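Local coordinates for tRNA (guanine(9)-N1)-methyltransferase (PDB 4JWH), which catalyses the S-adenosyl-L-methionine-dependent methylation of guanine 9 at N1 in cytoplasmic tRNA, at residues 145-150 with 176-181. Residues are numbered along the deposited sequence; the frame is centred on the assembly and turned at random.
Sequences FATNFG and KSYLEE
Asn148, just past the end of strand 143-147, gives its backbone N-H to the carbonyl of Lys176 in the one direct hydrogen bond between the two segments. The bond is short and nearly straight, with Asn148 N 2.8 Å from Lys176 O and an N-H...O angle of 174°, although the donor stands well above the carbonyl plane. The same oxygen also lies against Thr147, whose CB comes within 3.2 Å of Lys176 O. Thr147 OG1 sits between its own backbone N and carbonyl carbon (chi1 59°), which turns it toward the start of helix 178-181; there it reaches the ring edge of Tyr178, close to the ring plane, and lies 3.7 Å from Tyr178 CB. The Asn148 carboxamide passes alongside Ser177, with OD1 3.3 Å from Ser177 CA. A water ties these groups together: it accepts from Thr147 OG1 at 2.7 Å, donates to Asn148 OD1 at 2.6 Å, and takes a weak bond from Tyr178 N at the first turn of the helix. Farther along, the side chains of Glu181, bent at chi2 (75°), and Phe145 cross at about a right angle, with Glu181 OE1 3.6 Å from Phe145 CE1 and the carboxylate plane inclined to the ring. The helix start is fixed by a capping box: Ser177 OG accepts from Glu180 N at 2.8 Å, while Ser177 N donates to Glu180 OE2 on its anti side. Behind this first shell, Tyr178 packs on Val107 and Asp109 of strand 105-109 and its hydroxyl bonds to Gln231, while Phe182 meets the Phe145 ring edge-to-face. The contact thus joins the C-terminal end of a strand in the parallel sheet of this SPOUT methyltransferase domain to the capped N terminus of the short helix that follows edge strand 171-173.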
loop_
_atom_site.group_PDB
_atom_site.type_symbol
_atom_site.label_atom_id
_atom_site.label_comp_id
_atom_site.label_asym_id
_atom_site.label_seq_id
_atom_site.Cartn_x
_atom_site.Cartn_y
_atom_site.Cartn_z
ATOM N N PHE A 145 -3.623 -3.315 -6.734
ATOM C CA PHE A 145 -4.423 -4.500 -6.475
ATOM C C PHE A 145 -4.955 -4.383 -5.077
ATOM O O PHE A 145 -4.273 -3.817 -4.180
ATOM C CB PHE A 145 -3.614 -5.805 -6.602
ATOM C CG PHE A 145 -3.374 -6.246 -8.039
ATOM C CD1 PHE A 145 -3.968 -7.418 -8.547
ATOM C CD2 PHE A 145 -2.552 -5.497 -8.868
ATOM C CE1 PHE A 145 -3.741 -7.830 -9.862
ATOM C CE2 PHE A 145 -2.320 -5.893 -10.183
ATOM C CZ PHE A 145 -2.942 -7.065 -10.690
ATOM N N ALA A 146 -6.172 -4.887 -4.892
ATOM C CA ALA A 146 -6.737 -5.075 -3.548
ATOM C C ALA A 146 -7.117 -6.565 -3.385
ATOM O O ALA A 146 -8.139 -7.035 -3.940
ATOM C CB ALA A 146 -7.929 -4.193 -3.356
ATOM N N THR A 147 -6.302 -7.307 -2.639
ATOM C CA THR A 147 -6.468 -8.767 -2.557
ATOM C C THR A 147 -7.182 -9.204 -1.269
ATOM O O THR A 147 -7.172 -8.473 -0.272
ATOM C CB THR A 147 -5.100 -9.522 -2.751
ATOM O OG1 THR A 147 -4.159 -9.099 -1.750
ATOM C CG2 THR A 147 -4.510 -9.250 -4.151
ATOM N N ASN A 148 -7.761 -10.399 -1.284
ATOM C CA ASN A 148 -8.792 -10.812 -0.317
ATOM C C ASN A 148 -9.835 -9.715 -0.141
ATOM O O ASN A 148 -10.286 -9.482 0.962
ATOM C CB ASN A 148 -8.204 -11.169 1.056
ATOM C CG ASN A 148 -7.462 -12.489 1.054
ATOM O OD1 ASN A 148 -6.240 -12.517 1.014
ATOM N ND2 ASN A 148 -8.202 -13.588 1.122
ATOM N N PHE A 149 -10.154 -8.991 -1.203
ATOM C CA PHE A 149 -11.131 -7.889 -1.099
ATOM C C PHE A 149 -12.563 -8.412 -0.960
ATOM O O PHE A 149 -13.037 -9.141 -1.821
ATOM C CB PHE A 149 -11.000 -6.914 -2.265
ATOM C CG PHE A 149 -11.751 -5.615 -2.058
ATOM C CD1 PHE A 149 -12.964 -5.395 -2.691
ATOM C CD2 PHE A 149 -11.254 -4.627 -1.197
ATOM C CE1 PHE A 149 -13.672 -4.193 -2.488
ATOM C CE2 PHE A 149 -11.947 -3.448 -0.983
ATOM C CZ PHE A 149 -13.167 -3.231 -1.621
ATOM N N GLY A 150 -13.236 -8.043 0.130
ATOM C CA GLY A 150 -14.585 -8.505 0.421
ATOM C C GLY A 150 -15.040 -8.060 1.794
ATOM O O GLY A 150 -14.492 -7.094 2.370
ATOM N N LYS A 176 -9.122 -13.274 -4.483
ATOM C CA LYS A 176 -7.880 -14.044 -4.360
ATOM C C LYS A 176 -6.928 -13.351 -3.395
ATOM O O LYS A 176 -6.864 -12.103 -3.334
ATOM C CB LYS A 176 -7.168 -14.242 -5.713
ATOM C CG LYS A 176 -7.972 -15.099 -6.724
ATOM C CD LYS A 176 -7.147 -15.317 -7.997
ATOM C CE LYS A 176 -7.807 -16.307 -8.940
ATOM N NZ LYS A 176 -8.997 -15.707 -9.628
ATOM N N SER A 177 -6.202 -14.161 -2.645
ATOM C CA SER A 177 -5.081 -13.667 -1.831
ATOM C C SER A 177 -3.976 -13.236 -2.787
ATOM O O SER A 177 -3.985 -13.655 -3.958
ATOM C CB SER A 177 -4.558 -14.795 -0.945
ATOM O OG SER A 177 -3.818 -15.700 -1.757
ATOM N N TYR A 178 -3.040 -12.398 -2.316
ATOM C CA TYR A 178 -1.886 -12.009 -3.142
ATOM C C TYR A 178 -1.057 -13.229 -3.532
ATOM O O TYR A 178 -0.509 -13.272 -4.643
ATOM C CB TYR A 178 -0.994 -10.902 -2.502
ATOM C CG TYR A 178 -0.428 -11.185 -1.099
ATOM C CD1 TYR A 178 -0.967 -10.569 0.024
ATOM C CD2 TYR A 178 0.669 -12.004 -0.918
ATOM C CE1 TYR A 178 -0.453 -10.818 1.320
ATOM C CE2 TYR A 178 1.210 -12.251 0.392
ATOM C CZ TYR A 178 0.630 -11.665 1.487
ATOM O OH TYR A 178 1.132 -11.898 2.757
ATOM N N LEU A 179 -0.976 -14.198 -2.618
ATOM C CA LEU A 179 -0.226 -15.439 -2.822
ATOM C C LEU A 179 -0.856 -16.232 -3.962
ATOM O O LEU A 179 -0.146 -16.805 -4.780
ATOM C CB LEU A 179 -0.142 -16.274 -1.532
ATOM C CG LEU A 179 0.970 -17.343 -1.438
ATOM C CD1 LEU A 179 2.363 -16.740 -1.588
ATOM C CD2 LEU A 179 0.877 -18.167 -0.131
ATOM N N GLU A 180 -2.188 -16.219 -4.030
ATOM C CA GLU A 180 -2.915 -16.850 -5.120
ATOM C C GLU A 180 -2.712 -16.093 -6.406
ATOM O O GLU A 180 -2.324 -16.686 -7.403
ATOM C CB GLU A 180 -4.418 -16.995 -4.794
ATOM C CG GLU A 180 -4.675 -17.993 -3.671
ATOM C CD GLU A 180 -6.132 -18.059 -3.206
ATOM O OE1 GLU A 180 -6.563 -19.185 -2.853
ATOM O OE2 GLU A 180 -6.839 -17.026 -3.151
ATOM N N GLU A 181 -2.960 -14.780 -6.376
ATOM C CA GLU A 181 -2.876 -13.953 -7.560
ATOM C C GLU A 181 -1.461 -13.890 -8.174
ATOM O O GLU A 181 -1.320 -13.833 -9.404
ATOM C CB GLU A 181 -3.464 -12.562 -7.260
ATOM C CG GLU A 181 -3.380 -11.536 -8.371
ATOM C CD GLU A 181 -4.377 -11.774 -9.499
ATOM O OE1 GLU A 181 -4.060 -11.360 -10.632
ATOM O OE2 GLU A 181 -5.460 -12.359 -9.258
HETATM O O HOH W 1 -4.293 -10.857 0.332
#